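Local coordinates for hypothetical protein PP5205 (PDB 2G2X) that is of unknown function but carries an EVE domain, related to the ASCH and PUA domains, and so may bind RNA or a modified nucleic acid, at residues F37-F49 with I59-P71. Numbering follows the deposited sequence.
Sequences FLRAMSVGDEFFF and IAGIARITRAAYP
An antiparallel beta hairpin in the EVE domain pairs strand 46-51 with strand 58-71. Phe47 and Ala63 form a hydrogen-bonded pair: Phe47 N gives to Ala63 O at 2.9 Å, and Ala63 N returns a bond to Phe47 O. A classic beta bulge follows, where Ala60 and Gly61 both face Phe49. Phe49 N binds Gly61 O almost straight (175° at the hydrogen), while Phe49 O takes Ala60 N. Toward the other end, Ile65 N binds Asp45 O at 2.8 Å, and Ile65 O accepts Gly44 N in the type II turn 42-45. Ser42 N also gives to Asp45 OD2, from above the carboxylate plane, and that oxygen has a second partner in Trp4 NE1.

Phe47 CG sits between its backbone N and carbonyl carbon (chi1 65°), which brings the ring over to Ala63. Phe47 CZ meets Ala63 CB at 3.4 Å, and Phe47 CD1 touches Ile65 CD1. Ile65 CD1 also touches SE of selenomethionine Met41 at 3.7 Å, the side chains crossing near a right angle. On the opposite sheet face Phe48 runs alongside Ile62, and its CB packs on Ile59 CG2. Past the corner at 66-67, one water donates to Leu38 O and Met41 O and accepts from Ala69 N.

Trp26 meets the rings of Phe47 and Phe49, and Trp142 of helix 139-148 stacks on Phe48. Strand 3-8 pairs in parallel with the other edge of 46-51, and strand 95-110 pairs antiparallel with 58-71.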
loop_
_atom_site.group_PDB
_atom_site.type_symbol
_atom_site.label_atom_id
_atom_site.label_comp_id
_atom_site.label_asym_id
_atom_site.label_seq_id
_atom_site.Cartn_x
_atom_site.Cartn_y
_atom_site.Cartn_z
ATOM N N PHE A 37 2.371 -5.237 9.208
ATOM C CA PHE A 37 1.569 -5.862 8.170
ATOM C C PHE A 37 2.451 -6.202 6.970
ATOM O O PHE A 37 2.252 -7.233 6.330
ATOM C CB PHE A 37 0.407 -4.962 7.750
ATOM C CG PHE A 37 -0.724 -4.929 8.749
ATOM C CD1 PHE A 37 -1.174 -6.107 9.355
ATOM C CD2 PHE A 37 -1.364 -3.723 9.060
ATOM C CE1 PHE A 37 -2.251 -6.092 10.264
ATOM C CE2 PHE A 37 -2.437 -3.690 9.961
ATOM C CZ PHE A 37 -2.883 -4.878 10.566
ATOM N N LEU A 38 3.426 -5.346 6.667
ATOM C CA LEU A 38 4.338 -5.617 5.556
ATOM C C LEU A 38 5.049 -6.931 5.815
ATOM O O LEU A 38 5.240 -7.728 4.903
ATOM C CB LEU A 38 5.415 -4.534 5.411
ATOM C CG LEU A 38 5.109 -3.152 4.838
ATOM C CD1 LEU A 38 6.422 -2.388 4.648
ATOM C CD2 LEU A 38 4.389 -3.285 3.510
ATOM N N ARG A 39 5.451 -7.148 7.062
ATOM C CA ARG A 39 6.164 -8.365 7.429
ATOM C C ARG A 39 5.297 -9.614 7.406
ATOM O O ARG A 39 5.796 -10.728 7.538
ATOM C CB ARG A 39 6.807 -8.185 8.807
ATOM C CG ARG A 39 7.911 -7.130 8.796
ATOM C CD ARG A 39 8.446 -6.830 10.186
ATOM N NE ARG A 39 9.665 -6.031 10.107
ATOM C CZ ARG A 39 10.435 -5.728 11.144
ATOM N NH1 ARG A 39 10.113 -6.150 12.361
ATOM N NH2 ARG A 39 11.543 -5.024 10.956
ATOM N N ALA A 40 3.997 -9.430 7.235
ATOM C CA ALA A 40 3.079 -10.557 7.189
ATOM C C ALA A 40 2.787 -10.939 5.746
ATOM O O ALA A 40 2.222 -11.996 5.478
ATOM C CB ALA A 40 1.780 -10.207 7.908
HETATM N N MSE A 41 3.180 -10.075 4.815
HETATM C CA MSE A 41 2.937 -10.328 3.401
HETATM C C MSE A 41 3.770 -11.458 2.837
HETATM O O MSE A 41 4.864 -11.742 3.318
HETATM C CB MSE A 41 3.182 -9.054 2.586
HETATM C CG MSE A 41 2.157 -7.959 2.858
HETATM SE SE MSE A 41 2.566 -6.279 1.995
HETATM C CE MSE A 41 1.023 -5.262 2.530
ATOM N N SER A 42 3.231 -12.112 1.815
ATOM C CA SER A 42 3.927 -13.202 1.145
ATOM C C SER A 42 4.007 -12.875 -0.342
ATOM O O SER A 42 3.187 -12.109 -0.853
ATOM C CB SER A 42 3.170 -14.519 1.333
ATOM O OG SER A 42 3.138 -14.894 2.702
ATOM N N VAL A 43 4.998 -13.444 -1.028
ATOM C CA VAL A 43 5.144 -13.223 -2.461
ATOM C C VAL A 43 3.906 -13.810 -3.136
ATOM O O VAL A 43 3.499 -14.931 -2.833
ATOM C CB VAL A 43 6.414 -13.912 -3.010
ATOM C CG1 VAL A 43 6.442 -13.812 -4.526
ATOM C CG2 VAL A 43 7.666 -13.247 -2.419
ATOM N N GLY A 44 3.300 -13.047 -4.037
ATOM C CA GLY A 44 2.095 -13.518 -4.695
ATOM C C GLY A 44 0.857 -12.856 -4.099
ATOM O O GLY A 44 -0.220 -12.882 -4.702
ATOM N N ASP A 45 0.992 -12.275 -2.910
ATOM C CA ASP A 45 -0.139 -11.597 -2.294
ATOM C C ASP A 45 -0.473 -10.412 -3.187
ATOM O O ASP A 45 0.403 -9.852 -3.851
ATOM C CB ASP A 45 0.203 -11.089 -0.884
ATOM C CG ASP A 45 0.132 -12.180 0.179
ATOM O OD1 ASP A 45 -0.303 -13.310 -0.128
ATOM O OD2 ASP A 45 0.506 -11.900 1.335
ATOM N N GLU A 46 -1.740 -10.033 -3.214
ATOM C CA GLU A 46 -2.154 -8.906 -4.028
ATOM C C GLU A 46 -2.696 -7.825 -3.119
ATOM O O GLU A 46 -3.158 -8.112 -2.014
ATOM C CB GLU A 46 -3.212 -9.361 -5.030
ATOM C CG GLU A 46 -2.669 -10.392 -5.996
ATOM C CD GLU A 46 -3.736 -11.036 -6.851
ATOM O OE1 GLU A 46 -4.627 -11.696 -6.278
ATOM O OE2 GLU A 46 -3.674 -10.887 -8.094
ATOM N N PHE A 47 -2.620 -6.578 -3.564
ATOM C CA PHE A 47 -3.130 -5.481 -2.755
ATOM C C PHE A 47 -3.742 -4.384 -3.614
ATOM O O PHE A 47 -3.358 -4.192 -4.763
ATOM C CB PHE A 47 -2.012 -4.877 -1.886
ATOM C CG PHE A 47 -0.903 -4.202 -2.680
ATOM C CD1 PHE A 47 0.177 -4.936 -3.172
ATOM C CD2 PHE A 47 -0.937 -2.828 -2.918
ATOM C CE1 PHE A 47 1.214 -4.311 -3.886
ATOM C CE2 PHE A 47 0.088 -2.188 -3.631
ATOM C CZ PHE A 47 1.166 -2.931 -4.115
ATOM N N PHE A 48 -4.713 -3.672 -3.055
ATOM C CA PHE A 48 -5.323 -2.566 -3.767
ATOM C C PHE A 48 -4.361 -1.385 -3.661
ATOM O O PHE A 48 -3.861 -1.070 -2.575
ATOM C CB PHE A 48 -6.680 -2.206 -3.147
ATOM C CG PHE A 48 -7.764 -3.212 -3.448
ATOM C CD1 PHE A 48 -8.029 -3.590 -4.764
ATOM C CD2 PHE A 48 -8.504 -3.796 -2.423
ATOM C CE1 PHE A 48 -9.016 -4.539 -5.062
ATOM C CE2 PHE A 48 -9.494 -4.746 -2.702
ATOM C CZ PHE A 48 -9.750 -5.119 -4.029
ATOM N N PHE A 49 -4.083 -0.754 -4.797
ATOM C CA PHE A 49 -3.188 0.392 -4.860
ATOM C C PHE A 49 -4.063 1.621 -4.620
ATOM O O PHE A 49 -4.859 1.983 -5.483
ATOM C CB PHE A 49 -2.556 0.451 -6.252
ATOM C CG PHE A 49 -1.280 1.252 -6.319
ATOM C CD1 PHE A 49 -0.056 0.607 -6.452
ATOM C CD2 PHE A 49 -1.306 2.642 -6.276
ATOM C CE1 PHE A 49 1.137 1.337 -6.546
ATOM C CE2 PHE A 49 -0.120 3.392 -6.369
ATOM C CZ PHE A 49 1.102 2.739 -6.504
ATOM N N ILE A 59 -9.120 3.842 -4.675
ATOM C CA ILE A 59 -8.390 2.680 -5.160
ATOM C C ILE A 59 -8.238 2.800 -6.678
ATOM O O ILE A 59 -9.229 2.805 -7.409
ATOM C CB ILE A 59 -9.137 1.379 -4.793
ATOM C CG1 ILE A 59 -9.228 1.260 -3.263
ATOM C CG2 ILE A 59 -8.418 0.175 -5.397
ATOM C CD1 ILE A 59 -10.003 0.041 -2.753
ATOM N N ALA A 60 -6.994 2.898 -7.142
ATOM C CA ALA A 60 -6.717 3.054 -8.567
ATOM C C ALA A 60 -6.390 1.766 -9.315
ATOM O O ALA A 60 -6.414 1.740 -10.552
ATOM C CB ALA A 60 -5.588 4.061 -8.761
ATOM N N GLY A 61 -6.087 0.701 -8.580
ATOM C CA GLY A 61 -5.773 -0.552 -9.237
ATOM C C GLY A 61 -5.283 -1.662 -8.330
ATOM O O GLY A 61 -5.399 -1.584 -7.104
ATOM N N ILE A 62 -4.728 -2.702 -8.940
ATOM C CA ILE A 62 -4.229 -3.847 -8.196
ATOM C C ILE A 62 -2.775 -4.115 -8.532
ATOM O O ILE A 62 -2.359 -3.958 -9.677
ATOM C CB ILE A 62 -5.040 -5.120 -8.527
ATOM C CG1 ILE A 62 -6.512 -4.892 -8.179
ATOM C CG2 ILE A 62 -4.465 -6.325 -7.765
ATOM C CD1 ILE A 62 -7.448 -5.993 -8.668
ATOM N N ALA A 63 -2.013 -4.518 -7.522
ATOM C CA ALA A 63 -0.605 -4.846 -7.694
ATOM C C ALA A 63 -0.320 -6.076 -6.837
ATOM O O ALA A 63 -1.180 -6.507 -6.065
ATOM C CB ALA A 63 0.275 -3.670 -7.263
ATOM N N ARG A 64 0.880 -6.636 -6.963
ATOM C CA ARG A 64 1.243 -7.822 -6.201
ATOM C C ARG A 64 2.615 -7.715 -5.538
ATOM O O ARG A 64 3.460 -6.929 -5.960
ATOM C CB ARG A 64 1.216 -9.054 -7.113
ATOM C CG ARG A 64 2.273 -9.054 -8.217
ATOM C CD ARG A 64 2.241 -10.361 -9.008
ATOM N NE ARG A 64 3.345 -10.463 -9.960
ATOM C CZ ARG A 64 3.473 -9.698 -11.041
ATOM N NH1 ARG A 64 2.559 -8.776 -11.311
ATOM N NH2 ARG A 64 4.515 -9.848 -11.852
ATOM N N ILE A 65 2.827 -8.520 -4.499
ATOM C CA ILE A 65 4.093 -8.540 -3.774
ATOM C C ILE A 65 5.063 -9.473 -4.489
ATOM O O ILE A 65 4.766 -10.657 -4.663
ATOM C CB ILE A 65 3.907 -9.057 -2.335
ATOM C CG1 ILE A 65 2.834 -8.232 -1.618
ATOM C CG2 ILE A 65 5.231 -8.995 -1.588
ATOM C CD1 ILE A 65 3.112 -6.734 -1.608
ATOM N N THR A 66 6.215 -8.941 -4.898
ATOM C CA THR A 66 7.227 -9.735 -5.595
ATOM C C THR A 66 8.423 -10.069 -4.709
ATOM O O THR A 66 9.306 -10.811 -5.118
ATOM C CB THR A 66 7.745 -9.024 -6.882
ATOM O OG1 THR A 66 8.210 -7.705 -6.561
ATOM C CG2 THR A 66 6.644 -8.941 -7.926
ATOM N N ARG A 67 8.457 -9.506 -3.506
ATOM C CA ARG A 67 9.531 -9.790 -2.552
ATOM C C ARG A 67 9.061 -9.498 -1.129
ATOM O O ARG A 67 8.677 -8.371 -0.808
ATOM C CB ARG A 67 10.796 -8.972 -2.843
ATOM C CG ARG A 67 11.954 -9.388 -1.933
ATOM C CD ARG A 67 13.244 -8.561 -2.081
ATOM N NE ARG A 67 14.244 -9.064 -1.139
ATOM C CZ ARG A 67 15.411 -8.488 -0.862
ATOM N NH1 ARG A 67 15.770 -7.357 -1.453
ATOM N NH2 ARG A 67 16.219 -9.053 0.024
ATOM N N ALA A 68 9.094 -10.520 -0.281
ATOM C CA ALA A 68 8.663 -10.381 1.104
ATOM C C ALA A 68 9.541 -9.386 1.855
ATOM O O ALA A 68 10.608 -8.997 1.384
ATOM C CB ALA A 68 8.677 -11.741 1.798
ATOM N N ALA A 69 9.084 -8.986 3.032
ATOM C CA ALA A 69 9.798 -8.010 3.845
ATOM C C ALA A 69 11.299 -8.239 4.011
ATOM O O ALA A 69 11.759 -9.358 4.257
ATOM C CB ALA A 69 9.134 -7.904 5.229
ATOM N N TYR A 70 12.051 -7.153 3.853
ATOM C CA TYR A 70 13.494 -7.140 4.032
ATOM C C TYR A 70 13.835 -5.737 4.552
ATOM O O TYR A 70 13.036 -4.809 4.396
ATOM C CB TYR A 70 14.222 -7.432 2.715
ATOM C CG TYR A 70 14.023 -6.414 1.620
ATOM C CD1 TYR A 70 12.831 -6.362 0.898
ATOM C CD2 TYR A 70 15.048 -5.537 1.269
ATOM C CE1 TYR A 70 12.663 -5.467 -0.152
ATOM C CE2 TYR A 70 14.894 -4.636 0.216
ATOM C CZ TYR A 70 13.700 -4.609 -0.491
ATOM O OH TYR A 70 13.549 -3.745 -1.554
ATOM N N PRO A 71 15.009 -5.565 5.188
ATOM C CA PRO A 71 15.415 -4.257 5.727
ATOM C C PRO A 71 15.304 -3.100 4.736
ATOM O O PRO A 71 15.880 -3.150 3.652
ATOM C CB PRO A 71 16.855 -4.499 6.183
ATOM C CG PRO A 71 16.829 -5.953 6.610
ATOM C CD PRO A 71 16.029 -6.593 5.471
HETATM O O HOH W 1 6.695 -9.796 4.004
#